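Side-chain contacts in ribose transcriptional regulator (Enterococcus faecium DO, PDB 4RK1), which binds ribose in its sugar-binding domain and, like other LacI-family regulators, probably represses transcription by binding DNA at cis-regulatory sites: residues V131-E134 / N135-N139; E138-H141 / A142-G146; S149-V153 / Y154-H158; I235-I239 / F240-Q244. All coordinates share one frame; numbering follows the deposited sequence.

Followed from the N terminus, the four contacts come in series, each local, between neighbouring residues, rather than a long closure; contacts 1 and 2 overlap at Glu138 and Asn139, and none crosses another. Contact 1 turns strand 128-133 into helix 138-153, contact 2 is the opening of that helix, and contact 3 ends it before strand 161-166, so the three follow one beta-alpha-beta unit. Contact 4 lies much later, where strand 233-236 passes into helix 239-255. Its centre is about 17 Å from that of contact 2, yet the side chains of Arg143 and Gln237 touch beside the ribose, which contacts 1, 2 and 4 all touch.

Contact 1 (V131-E134 / N135-N139); sequences VYPE and NPPEN. With RIB (alpha-D-ribofuranose), chain K.
The side chains of Glu134 and Asn135 lie side by side at the exposed side of this turn and point the same way, with carboxylate and amide planes 31° apart. The amide ND2 of Asn135 comes alongside the Glu134 chain, 3.8 Å from its CG, and stays 4.0 Å from the carboxylate oxygen OE2, so they are neighbours without a bond. Glu134 has CG anti to its backbone N and is extended beyond, which keeps the carboxylate out at the exposed side. Next along the chain, the proline rings take over. Pro133 and Pro136 cross at about a right angle, CG of Pro133 meeting CB of Pro136 at 4.1 Å, while the same CG reaches CD of Pro137 at 4.4 Å. Pro136 brings no N-H to the carbonyl oxygen of Pro133, although its N lies 3.3 Å from that O.

The segment illustrates how a beta-alpha-beta unit builds a binding site: strand 128-133 ends, a short proline-rich loop follows, Pro137 takes the N-cap position, and helix 138-153 starts at the pocket. Pro133 also packs on Phe168, and Pro137 on Gln95, both pocket residues. Just inside the helix, Asn139 holds CG between its backbone N and carbonyl carbon (chi1 58°), and its amide reaches the sugar. ND2 donates to O1 of the ribofuranose over 2.8 Å, with a fairly straight N-H...O angle of 164°; Asp94 is among the other residues that bond the same ligand.

Contact 2 (E138-H141 / A142-G146); sequences ENVH and ARIEG. With RIB (alpha-D-ribofuranose), chain K.
The ribose pocket of this periplasmic-binding-protein fold takes two of the sugar's partners from the first turns of helix 138-153, where Asn139 and Arg143 sit one turn apart on the same side. Arg143, extended from CG to NE, sends its guanidinium to the sugar. NH1 donates to ribose O3 at 2.9 Å; NH2 donates to the same O3 at 2.8 Å and, weakly, to O2. A water lies in the guanidinium plane at its edge, accepting from Arg143 NH2 and from Asn139 ND2, each over 2.9 Å, and donating to ribose O2. Over one face of the guanidinium sits the methyl CG2 of Val140, 4.1 Å from NH1, while NE forms a salt bridge with Asp109.

On another side of the helix, His141 has CG anti to its backbone N (chi1 174°), and Glu145, bent at chi2, lays its CG over one face of the imidazole: a CH-pi contact 3.9 Å from the centroid and 24° off the normal. The carboxylate plane is turned 34° from the ring, with OE2 of Glu145 3.2 Å from CE1 of His141. The carboxylate could thus favour a protonated imidazole. At the pocket end, the gripped O3 and the shared water imply that Arg143 reads adjacent sugar hydroxyls together, its orientation probably set in part by the salt bridge to Asp109.

Contact 3 (S149-V153 / Y154-H158); sequences SALDV and YQIPH
Asp152 and His158 meet because both turn CG beside their own backbone N, anti to the carbonyl carbon (chi1 -68° and -74°), which sends the carboxylate and the imidazole toward each other across the turn. Their planes lie 18° apart. NE2 of His158 donates to OD1 of Asp152 at 2.7 Å, but the bend at the hydrogen makes the bond weak, and the histidine is poorly ordered; NE2 has a second weak acceptor in the carbonyl O of Lys148.

The backbone here is a textbook Schellman motif. Gln155, with positive phi, is its C-prime residue: Ile156 N bonds Leu151 O at 2.9 Å, and Gln155 N bonds Asp152 O at 3.0 Å, the latter from above the carbonyl plane. The apolar pair expected of this motif is present too, CB of Ile156 resting 3.9 Å from CD2 of Leu151. Leu151 CD1 lies 4.1 Å from CD2 of the His158 ring. Tyr154, the first residue to leave helical geometry, turns its ring edge to the carbonyl of Ala150, CD1 being 3.7 Å from that O. Ile156 and Tyr154 also touch Leu121 of helix 109-122.

Chemically, the carbonyls of Ala150, Leu151 and Asp152 find donors in Tyr154, Ile156 and Gln155, and the buried Leu151-Ile156 pair packs against the turn. The carboxylate of Asp152 could favour a protonated His158, though only loosely given the disorder.

Contact 4 (I235-I239 / F240-Q244); sequences IAQPI and FELGQ. With RIB (alpha-D-ribofuranose), chain K.
From CB outward, Glu241 runs along Pro238: its CB lies 3.7 Å from the carbonyl O of Pro238 and 4.2 Å from the ring's CB, CG continues anti to the backbone N (chi1 -172°), and the extended chain carries OE1 past the ring, 3.7 Å from Pro238 CB. One residue further, Leu242 tucks its CB 3.3 Å from the carbonyl oxygens of both Pro238 and Ile239.

Pro238 occupies the N-cap position of helix 239-255 and is the centre of an inverse gamma turn, which bends the chain out of strand 233-236. Its carbonyl accepts Leu242 N at 2.8 Å, and Ile239 O accepts Gly243 N at 3.1 Å. Just before the turn, Gln237 belongs to the ribose pocket and its extended side chain ends close to the sugar. Leu242 also packs on Val105 and Pro238 on Thr107, both of strand 103-107.

With the first helical carbonyls paired in this way, the turn places a pocket residue directly ahead of a helix start, and the carboxylate of Glu241, in the first turn, would probably interact favourably with the positive end of the helix dipole.

Contact 1 (V131-E134 / N135-N139)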
loop_
_atom_site.group_PDB
_atom_site.type_symbol
_atom_site.label_atom_id
_atom_site.label_comp_id
_atom_site.label_asym_id
_atom_site.label_seq_id
_atom_site.Cartn_x
_atom_site.Cartn_y
_atom_site.Cartn_z
ATOM N N VAL B 131 -17.455 -13.084 1.619
ATOM C CA VAL B 131 -16.971 -11.961 2.417
ATOM C C VAL B 131 -16.771 -10.786 1.475
ATOM O O VAL B 131 -15.911 -10.819 0.588
ATOM C CB VAL B 131 -15.662 -12.320 3.162
ATOM C CG1 VAL B 131 -15.101 -11.112 3.904
ATOM C CG2 VAL B 131 -15.907 -13.459 4.143
ATOM N N TYR B 132 -17.575 -9.747 1.646
ATOM C CA TYR B 132 -17.638 -8.681 0.648
ATOM C C TYR B 132 -18.001 -7.344 1.279
ATOM O O TYR B 132 -18.535 -7.311 2.376
ATOM C CB TYR B 132 -18.663 -9.053 -0.418
ATOM C CG TYR B 132 -20.071 -9.138 0.111
ATOM C CD1 TYR B 132 -20.508 -10.269 0.785
ATOM C CD2 TYR B 132 -20.961 -8.084 -0.049
ATOM C CE1 TYR B 132 -21.792 -10.353 1.284
ATOM C CE2 TYR B 132 -22.255 -8.158 0.448
ATOM C CZ TYR B 132 -22.665 -9.296 1.112
ATOM O OH TYR B 132 -23.947 -9.390 1.613
ATOM N N PRO B 133 -17.716 -6.236 0.580
ATOM C CA PRO B 133 -18.035 -4.925 1.125
ATOM C C PRO B 133 -19.524 -4.631 1.100
ATOM O O PRO B 133 -20.161 -4.788 0.069
ATOM C CB PRO B 133 -17.303 -3.968 0.188
ATOM C CG PRO B 133 -17.187 -4.708 -1.100
ATOM C CD PRO B 133 -16.983 -6.134 -0.700
ATOM N N GLU B 134 -20.078 -4.194 2.224
ATOM C CA GLU B 134 -21.472 -3.764 2.233
ATOM C C GLU B 134 -21.664 -2.664 1.182
ATOM O O GLU B 134 -20.813 -1.780 1.039
ATOM C CB GLU B 134 -21.885 -3.261 3.615
ATOM C CG GLU B 134 -23.397 -3.210 3.794
ATOM C CD GLU B 134 -23.826 -2.489 5.055
ATOM O OE1 GLU B 134 -22.983 -2.302 5.956
ATOM O OE2 GLU B 134 -25.014 -2.110 5.140
ATOM N N ASN B 135 -22.766 -2.738 0.439
ATOM C CA ASN B 135 -23.015 -1.831 -0.686
ATOM C C ASN B 135 -21.851 -1.855 -1.677
ATOM O O ASN B 135 -21.175 -0.843 -1.866
ATOM C CB ASN B 135 -23.249 -0.397 -0.193
ATOM C CG ASN B 135 -24.285 -0.323 0.910
ATOM O OD1 ASN B 135 -25.434 -0.727 0.723
ATOM N ND2 ASN B 135 -23.884 0.193 2.071
ATOM N N PRO B 136 -21.611 -3.017 -2.311
ATOM C CA PRO B 136 -20.430 -3.145 -3.166
ATOM C C PRO B 136 -20.495 -2.248 -4.392
ATOM O O PRO B 136 -21.580 -1.972 -4.891
ATOM C CB PRO B 136 -20.456 -4.619 -3.585
ATOM C CG PRO B 136 -21.881 -5.028 -3.458
ATOM C CD PRO B 136 -22.416 -4.252 -2.295
ATOM N N PRO B 137 -19.336 -1.784 -4.883
ATOM C CA PRO B 137 -19.362 -1.122 -6.185
ATOM C C PRO B 137 -19.741 -2.104 -7.299
ATOM O O PRO B 137 -19.700 -3.316 -7.092
ATOM C CB PRO B 137 -17.924 -0.612 -6.346
ATOM C CG PRO B 137 -17.107 -1.528 -5.512
ATOM C CD PRO B 137 -17.969 -1.905 -4.347
ATOM N N GLU B 138 -20.107 -1.579 -8.464
ATOM C CA GLU B 138 -20.680 -2.391 -9.546
ATOM C C GLU B 138 -19.721 -3.479 -10.056
ATOM O O GLU B 138 -20.153 -4.564 -10.403
ATOM C CB GLU B 138 -21.151 -1.490 -10.705
ATOM C CG GLU B 138 -21.569 -2.217 -11.986
ATOM C CD GLU B 138 -22.670 -3.247 -11.777
ATOM O OE1 GLU B 138 -23.649 -2.938 -11.067
ATOM O OE2 GLU B 138 -22.561 -4.365 -12.335
ATOM N N ASN B 139 -18.428 -3.192 -10.094
ATOM C CA ASN B 139 -17.459 -4.197 -10.516
ATOM C C ASN B 139 -17.406 -5.366 -9.534
ATOM O O ASN B 139 -17.319 -6.537 -9.939
ATOM C CB ASN B 139 -16.066 -3.581 -10.754
ATOM C CG ASN B 139 -15.494 -2.886 -9.531
ATOM O OD1 ASN B 139 -16.207 -2.210 -8.796
ATOM N ND2 ASN B 139 -14.184 -3.039 -9.320
HETATM O O5 RIB K . -8.829 -4.672 -3.980
HETATM C C5 RIB K . -9.586 -3.460 -4.098
HETATM C C4 RIB K . -10.727 -3.752 -4.967
HETATM O O4 RIB K . -11.528 -2.576 -5.174
HETATM C C3 RIB K . -10.013 -4.238 -6.219
HETATM O O3 RIB K . -10.465 -5.564 -6.418
HETATM C C2 RIB K . -10.399 -3.215 -7.267
HETATM O O2 RIB K . -10.858 -3.807 -8.472
HETATM C C1 RIB K . -11.370 -2.242 -6.564
HETATM O O1 RIB K . -12.613 -2.128 -7.229
#

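Contact 2 (E138-H141 / A142-G146)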
loop_
_atom_site.group_PDB
_atom_site.type_symbol
_atom_site.label_atom_id
_atom_site.label_comp_id
_atom_site.label_asym_id
_atom_site.label_seq_id
_atom_site.Cartn_x
_atom_site.Cartn_y
_atom_site.Cartn_z
ATOM N N GLU B 138 -20.107 -1.579 -8.464
ATOM C CA GLU B 138 -20.680 -2.391 -9.546
ATOM C C GLU B 138 -19.721 -3.479 -10.056
ATOM O O GLU B 138 -20.153 -4.564 -10.403
ATOM C CB GLU B 138 -21.151 -1.490 -10.705
ATOM C CG GLU B 138 -21.569 -2.217 -11.986
ATOM C CD GLU B 138 -22.670 -3.247 -11.777
ATOM O OE1 GLU B 138 -23.649 -2.938 -11.067
ATOM O OE2 GLU B 138 -22.561 -4.365 -12.335
ATOM N N ASN B 139 -18.428 -3.192 -10.094
ATOM C CA ASN B 139 -17.459 -4.197 -10.516
ATOM C C ASN B 139 -17.406 -5.366 -9.534
ATOM O O ASN B 139 -17.319 -6.537 -9.939
ATOM C CB ASN B 139 -16.066 -3.581 -10.754
ATOM C CG ASN B 139 -15.494 -2.886 -9.531
ATOM O OD1 ASN B 139 -16.207 -2.210 -8.796
ATOM N ND2 ASN B 139 -14.184 -3.039 -9.320
ATOM N N VAL B 140 -17.487 -5.047 -8.245
ATOM C CA VAL B 140 -17.496 -6.064 -7.209
ATOM C C VAL B 140 -18.799 -6.852 -7.292
ATOM O O VAL B 140 -18.803 -8.074 -7.143
ATOM C CB VAL B 140 -17.279 -5.446 -5.809
ATOM C CG1 VAL B 140 -17.555 -6.456 -4.707
ATOM C CG2 VAL B 140 -15.851 -4.923 -5.682
ATOM N N HIS B 141 -19.903 -6.150 -7.532
ATOM C CA HIS B 141 -21.198 -6.804 -7.704
ATOM C C HIS B 141 -21.138 -7.826 -8.843
ATOM O O HIS B 141 -21.670 -8.919 -8.726
ATOM C CB HIS B 141 -22.271 -5.758 -7.983
ATOM C CG HIS B 141 -23.606 -6.335 -8.320
ATOM N ND1 HIS B 141 -24.379 -7.010 -7.400
ATOM C CD2 HIS B 141 -24.313 -6.330 -9.477
ATOM C CE1 HIS B 141 -25.503 -7.400 -7.976
ATOM N NE2 HIS B 141 -25.486 -7.000 -9.236
ATOM N N ALA B 142 -20.473 -7.473 -9.940
ATOM C CA ALA B 142 -20.354 -8.378 -11.069
ATOM C C ALA B 142 -19.580 -9.646 -10.701
ATOM O O ALA B 142 -19.895 -10.722 -11.212
ATOM C CB ALA B 142 -19.718 -7.679 -12.258
ATOM N N ARG B 143 -18.586 -9.536 -9.816
ATOM C CA ARG B 143 -17.875 -10.725 -9.323
ATOM C C ARG B 143 -18.845 -11.645 -8.594
ATOM O O ARG B 143 -18.815 -12.870 -8.758
ATOM C CB ARG B 143 -16.732 -10.362 -8.369
ATOM C CG ARG B 143 -15.698 -9.433 -8.962
ATOM C CD ARG B 143 -14.669 -8.967 -7.942
ATOM N NE ARG B 143 -13.917 -7.836 -8.476
ATOM C CZ ARG B 143 -13.023 -7.126 -7.799
ATOM N NH1 ARG B 143 -12.740 -7.419 -6.530
ATOM N NH2 ARG B 143 -12.413 -6.108 -8.403
ATOM N N ILE B 144 -19.691 -11.051 -7.765
ATOM C CA ILE B 144 -20.652 -11.817 -6.978
ATOM C C ILE B 144 -21.644 -12.530 -7.909
ATOM O O ILE B 144 -21.958 -13.707 -7.710
ATOM C CB ILE B 144 -21.365 -10.919 -5.935
ATOM C CG1 ILE B 144 -20.360 -10.448 -4.876
ATOM C CG2 ILE B 144 -22.531 -11.650 -5.282
ATOM C CD1 ILE B 144 -20.884 -9.351 -3.959
ATOM N N GLU B 145 -22.083 -11.829 -8.949
ATOM C CA GLU B 145 -22.988 -12.410 -9.933
ATOM C C GLU B 145 -22.340 -13.589 -10.659
ATOM O O GLU B 145 -22.978 -14.618 -10.866
ATOM C CB GLU B 145 -23.455 -11.351 -10.936
ATOM C CG GLU B 145 -24.343 -10.267 -10.334
ATOM C CD GLU B 145 -25.618 -10.828 -9.742
ATOM O OE1 GLU B 145 -26.324 -11.558 -10.468
ATOM O OE2 GLU B 145 -25.904 -10.550 -8.555
ATOM N N GLY B 146 -21.072 -13.451 -11.025
ATOM C CA GLY B 146 -20.361 -14.548 -11.674
ATOM C C GLY B 146 -20.223 -15.741 -10.750
ATOM O O GLY B 146 -20.334 -16.900 -11.174
HETATM O O5 RIB K . -8.829 -4.672 -3.980
HETATM C C5 RIB K . -9.586 -3.460 -4.098
HETATM C C4 RIB K . -10.727 -3.752 -4.967
HETATM O O4 RIB K . -11.528 -2.576 -5.174
HETATM C C3 RIB K . -10.013 -4.238 -6.219
HETATM O O3 RIB K . -10.465 -5.564 -6.418
HETATM C C2 RIB K . -10.399 -3.215 -7.267
HETATM O O2 RIB K . -10.858 -3.807 -8.472
HETATM C C1 RIB K . -11.370 -2.242 -6.564
HETATM O O1 RIB K . -12.613 -2.128 -7.229
HETATM O O HOH W 1 -12.680 -4.816 -11.030
#

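Contact 3 (S149-V153 / Y154-H158)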
loop_
_atom_site.group_PDB
_atom_site.type_symbol
_atom_site.label_atom_id
_atom_site.label_comp_id
_atom_site.label_asym_id
_atom_site.label_seq_id
_atom_site.Cartn_x
_atom_site.Cartn_y
_atom_site.Cartn_z
ATOM N N SER B 149 -23.475 -17.514 -10.700
ATOM C CA SER B 149 -23.572 -18.307 -11.926
ATOM C C SER B 149 -22.912 -19.677 -11.755
ATOM O O SER B 149 -23.444 -20.681 -12.218
ATOM C CB SER B 149 -22.935 -17.545 -13.097
ATOM O OG SER B 149 -23.103 -18.231 -14.316
ATOM N N ALA B 150 -21.760 -19.722 -11.082
ATOM C CA ALA B 150 -21.114 -20.987 -10.753
ATOM C C ALA B 150 -21.985 -21.841 -9.828
ATOM O O ALA B 150 -22.110 -23.043 -10.029
ATOM C CB ALA B 150 -19.739 -20.756 -10.133
ATOM N N LEU B 151 -22.600 -21.221 -8.826
ATOM C CA LEU B 151 -23.534 -21.941 -7.960
ATOM C C LEU B 151 -24.694 -22.545 -8.760
ATOM O O LEU B 151 -25.116 -23.666 -8.479
ATOM C CB LEU B 151 -24.104 -21.027 -6.874
ATOM C CG LEU B 151 -23.148 -20.457 -5.833
ATOM C CD1 LEU B 151 -23.922 -19.535 -4.902
ATOM C CD2 LEU B 151 -22.447 -21.554 -5.051
ATOM N N ASP B 152 -25.203 -21.799 -9.738
ATOM C CA ASP B 152 -26.267 -22.292 -10.619
ATOM C C ASP B 152 -25.844 -23.544 -11.374
ATOM O O ASP B 152 -26.627 -24.473 -11.527
ATOM C CB ASP B 152 -26.685 -21.232 -11.648
ATOM C CG ASP B 152 -27.381 -20.036 -11.024
ATOM O OD1 ASP B 152 -27.795 -20.114 -9.845
ATOM O OD2 ASP B 152 -27.510 -19.014 -11.734
ATOM N N VAL B 153 -24.605 -23.576 -11.849
ATOM C CA VAL B 153 -24.106 -24.767 -12.520
ATOM C C VAL B 153 -24.177 -25.984 -11.593
ATOM O O VAL B 153 -24.534 -27.082 -12.025
ATOM C CB VAL B 153 -22.673 -24.558 -13.044
ATOM C CG1 VAL B 153 -22.058 -25.870 -13.519
ATOM C CG2 VAL B 153 -22.680 -23.526 -14.165
ATOM N N TYR B 154 -23.841 -25.787 -10.324
ATOM C CA TYR B 154 -23.872 -26.870 -9.342
ATOM C C TYR B 154 -25.235 -26.989 -8.645
ATOM O O TYR B 154 -25.385 -27.764 -7.703
ATOM C CB TYR B 154 -22.768 -26.674 -8.308
ATOM C CG TYR B 154 -21.410 -27.149 -8.766
ATOM C CD1 TYR B 154 -20.656 -26.401 -9.671
ATOM C CD2 TYR B 154 -20.879 -28.349 -8.301
ATOM C CE1 TYR B 154 -19.416 -26.841 -10.101
ATOM C CE2 TYR B 154 -19.629 -28.794 -8.724
ATOM C CZ TYR B 154 -18.900 -28.030 -9.616
ATOM O OH TYR B 154 -17.664 -28.462 -10.043
ATOM N N GLN B 155 -26.217 -26.221 -9.110
ATOM C CA GLN B 155 -27.557 -26.217 -8.535
ATOM C C GLN B 155 -27.534 -26.064 -7.015
ATOM O O GLN B 155 -28.300 -26.704 -6.297
ATOM C CB GLN B 155 -28.319 -27.475 -8.972
ATOM C CG GLN B 155 -28.619 -27.471 -10.463
ATOM C CD GLN B 155 -29.129 -28.803 -10.979
ATOM O OE1 GLN B 155 -28.757 -29.866 -10.481
ATOM N NE2 GLN B 155 -29.978 -28.752 -11.996
ATOM N N ILE B 156 -26.646 -25.198 -6.534
ATOM C CA ILE B 156 -26.606 -24.848 -5.126
ATOM C C ILE B 156 -27.703 -23.799 -4.968
ATOM O O ILE B 156 -27.811 -22.883 -5.803
ATOM C CB ILE B 156 -25.249 -24.252 -4.693
ATOM C CG1 ILE B 156 -24.070 -25.148 -5.113
ATOM C CG2 ILE B 156 -25.227 -24.011 -3.190
ATOM C CD1 ILE B 156 -23.927 -26.435 -4.336
ATOM N N PRO B 157 -28.551 -23.942 -3.937
ATOM C CA PRO B 157 -29.560 -22.900 -3.730
ATOM C C PRO B 157 -28.910 -21.616 -3.210
ATOM O O PRO B 157 -28.203 -21.668 -2.205
ATOM C CB PRO B 157 -30.500 -23.515 -2.685
ATOM C CG PRO B 157 -29.692 -24.554 -1.983
ATOM C CD PRO B 157 -28.654 -25.037 -2.953
ATOM N N HIS B 158 -29.146 -20.488 -3.889
ATOM C CA HIS B 158 -28.505 -19.205 -3.538
ATOM C C HIS B 158 -28.618 -18.832 -2.051
ATOM O O HIS B 158 -27.865 -17.983 -1.579
ATOM C CB HIS B 158 -29.042 -18.039 -4.390
ATOM C CG HIS B 158 -28.546 -18.027 -5.806
ATOM N ND1 HIS B 158 -28.980 -17.104 -6.734
ATOM C CD2 HIS B 158 -27.673 -18.832 -6.458
ATOM C CE1 HIS B 158 -28.387 -17.331 -7.893
ATOM N NE2 HIS B 158 -27.590 -18.376 -7.753
#

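Contact 4 (I235-I239 / F240-Q244)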
loop_
_atom_site.group_PDB
_atom_site.type_symbol
_atom_site.label_atom_id
_atom_site.label_comp_id
_atom_site.label_asym_id
_atom_site.label_seq_id
_atom_site.Cartn_x
_atom_site.Cartn_y
_atom_site.Cartn_z
ATOM N N ILE B 235 -7.963 -14.781 -7.635
ATOM C CA ILE B 235 -8.195 -14.377 -9.026
ATOM C C ILE B 235 -7.315 -13.182 -9.346
ATOM O O ILE B 235 -7.450 -12.122 -8.751
ATOM C CB ILE B 235 -9.670 -14.006 -9.268
ATOM C CG1 ILE B 235 -10.591 -15.150 -8.827
ATOM C CG2 ILE B 235 -9.905 -13.611 -10.718
ATOM C CD1 ILE B 235 -10.261 -16.500 -9.432
ATOM N N ALA B 236 -6.394 -13.354 -10.285
ATOM C CA ALA B 236 -5.460 -12.299 -10.614
ATOM C C ALA B 236 -6.086 -11.318 -11.592
ATOM O O ALA B 236 -6.511 -11.709 -12.660
ATOM C CB ALA B 236 -4.187 -12.882 -11.221
ATOM N N GLN B 237 -6.150 -10.049 -11.204
ATOM C CA GLN B 237 -6.334 -8.959 -12.141
ATOM C C GLN B 237 -4.949 -8.566 -12.641
ATOM O O GLN B 237 -3.988 -8.626 -11.878
ATOM C CB GLN B 237 -6.967 -7.755 -11.450
ATOM C CG GLN B 237 -8.410 -7.938 -11.022
ATOM C CD GLN B 237 -9.049 -6.623 -10.631
ATOM O OE1 GLN B 237 -9.271 -6.345 -9.448
ATOM N NE2 GLN B 237 -9.321 -5.792 -11.618
ATOM N N PRO B 238 -4.827 -8.169 -13.917
ATOM C CA PRO B 238 -3.524 -7.709 -14.404
ATOM C C PRO B 238 -3.338 -6.236 -14.010
ATOM O O PRO B 238 -3.535 -5.329 -14.832
ATOM C CB PRO B 238 -3.646 -7.882 -15.921
ATOM C CG PRO B 238 -5.102 -7.640 -16.195
ATOM C CD PRO B 238 -5.846 -8.163 -14.984
ATOM N N ILE B 239 -2.959 -6.015 -12.756
ATOM C CA ILE B 239 -3.122 -4.705 -12.103
ATOM C C ILE B 239 -2.223 -3.651 -12.739
ATOM O O ILE B 239 -2.667 -2.573 -13.116
ATOM C CB ILE B 239 -2.786 -4.748 -10.594
ATOM C CG1 ILE B 239 -3.546 -5.872 -9.886
ATOM C CG2 ILE B 239 -3.128 -3.408 -9.942
ATOM C CD1 ILE B 239 -3.015 -6.188 -8.511
ATOM N N PHE B 240 -0.944 -3.981 -12.844
ATOM C CA PHE B 240 0.039 -3.066 -13.396
ATOM C C PHE B 240 -0.318 -2.737 -14.843
ATOM O O PHE B 240 -0.283 -1.575 -15.246
ATOM C CB PHE B 240 1.437 -3.708 -13.289
ATOM C CG PHE B 240 2.570 -2.814 -13.734
ATOM C CD1 PHE B 240 3.104 -1.869 -12.875
ATOM C CD2 PHE B 240 3.129 -2.955 -15.001
ATOM C CE1 PHE B 240 4.167 -1.072 -13.266
ATOM C CE2 PHE B 240 4.183 -2.150 -15.403
ATOM C CZ PHE B 240 4.702 -1.208 -14.535
ATOM N N GLU B 241 -0.677 -3.767 -15.613
ATOM C CA GLU B 241 -1.059 -3.605 -17.023
ATOM C C GLU B 241 -2.315 -2.776 -17.189
ATOM O O GLU B 241 -2.433 -2.035 -18.153
ATOM C CB GLU B 241 -1.283 -4.967 -17.697
ATOM C CG GLU B 241 -1.496 -4.899 -19.208
ATOM C CD GLU B 241 -1.922 -6.224 -19.825
ATOM O OE1 GLU B 241 -1.913 -7.254 -19.123
ATOM O OE2 GLU B 241 -2.272 -6.238 -21.022
ATOM N N LEU B 242 -3.259 -2.937 -16.262
ATOM C CA LEU B 242 -4.466 -2.119 -16.219
ATOM C C LEU B 242 -4.105 -0.640 -16.103
ATOM O O LEU B 242 -4.644 0.204 -16.819
ATOM C CB LEU B 242 -5.347 -2.558 -15.043
ATOM C CG LEU B 242 -6.618 -1.777 -14.749
ATOM C CD1 LEU B 242 -7.561 -1.836 -15.935
ATOM C CD2 LEU B 242 -7.284 -2.335 -13.500
ATOM N N GLY B 243 -3.163 -0.334 -15.224
ATOM C CA GLY B 243 -2.658 1.032 -15.092
ATOM C C GLY B 243 -1.989 1.551 -16.345
ATOM O O GLY B 243 -2.282 2.656 -16.804
ATOM N N GLN B 244 -1.092 0.748 -16.908
ATOM C CA GLN B 244 -0.450 1.090 -18.178
ATOM C C GLN B 244 -1.472 1.360 -19.285
ATOM O O GLN B 244 -1.351 2.329 -20.022
ATOM C CB GLN B 244 0.459 -0.040 -18.638
ATOM C CG GLN B 244 1.717 -0.253 -17.812
ATOM C CD GLN B 244 2.553 -1.380 -18.385
ATOM O OE1 GLN B 244 2.063 -2.493 -18.567
ATOM N NE2 GLN B 244 3.806 -1.091 -18.698
HETATM O O5 RIB K . -8.829 -4.672 -3.980
HETATM C C5 RIB K . -9.586 -3.460 -4.098
HETATM C C4 RIB K . -10.727 -3.752 -4.967
HETATM O O4 RIB K . -11.528 -2.576 -5.174
HETATM C C3 RIB K . -10.013 -4.238 -6.219
HETATM O O3 RIB K . -10.465 -5.564 -6.418
HETATM C C2 RIB K . -10.399 -3.215 -7.267
HETATM O O2 RIB K . -10.858 -3.807 -8.472
HETATM C C1 RIB K . -11.370 -2.242 -6.564
HETATM O O1 RIB K . -12.613 -2.128 -7.229
#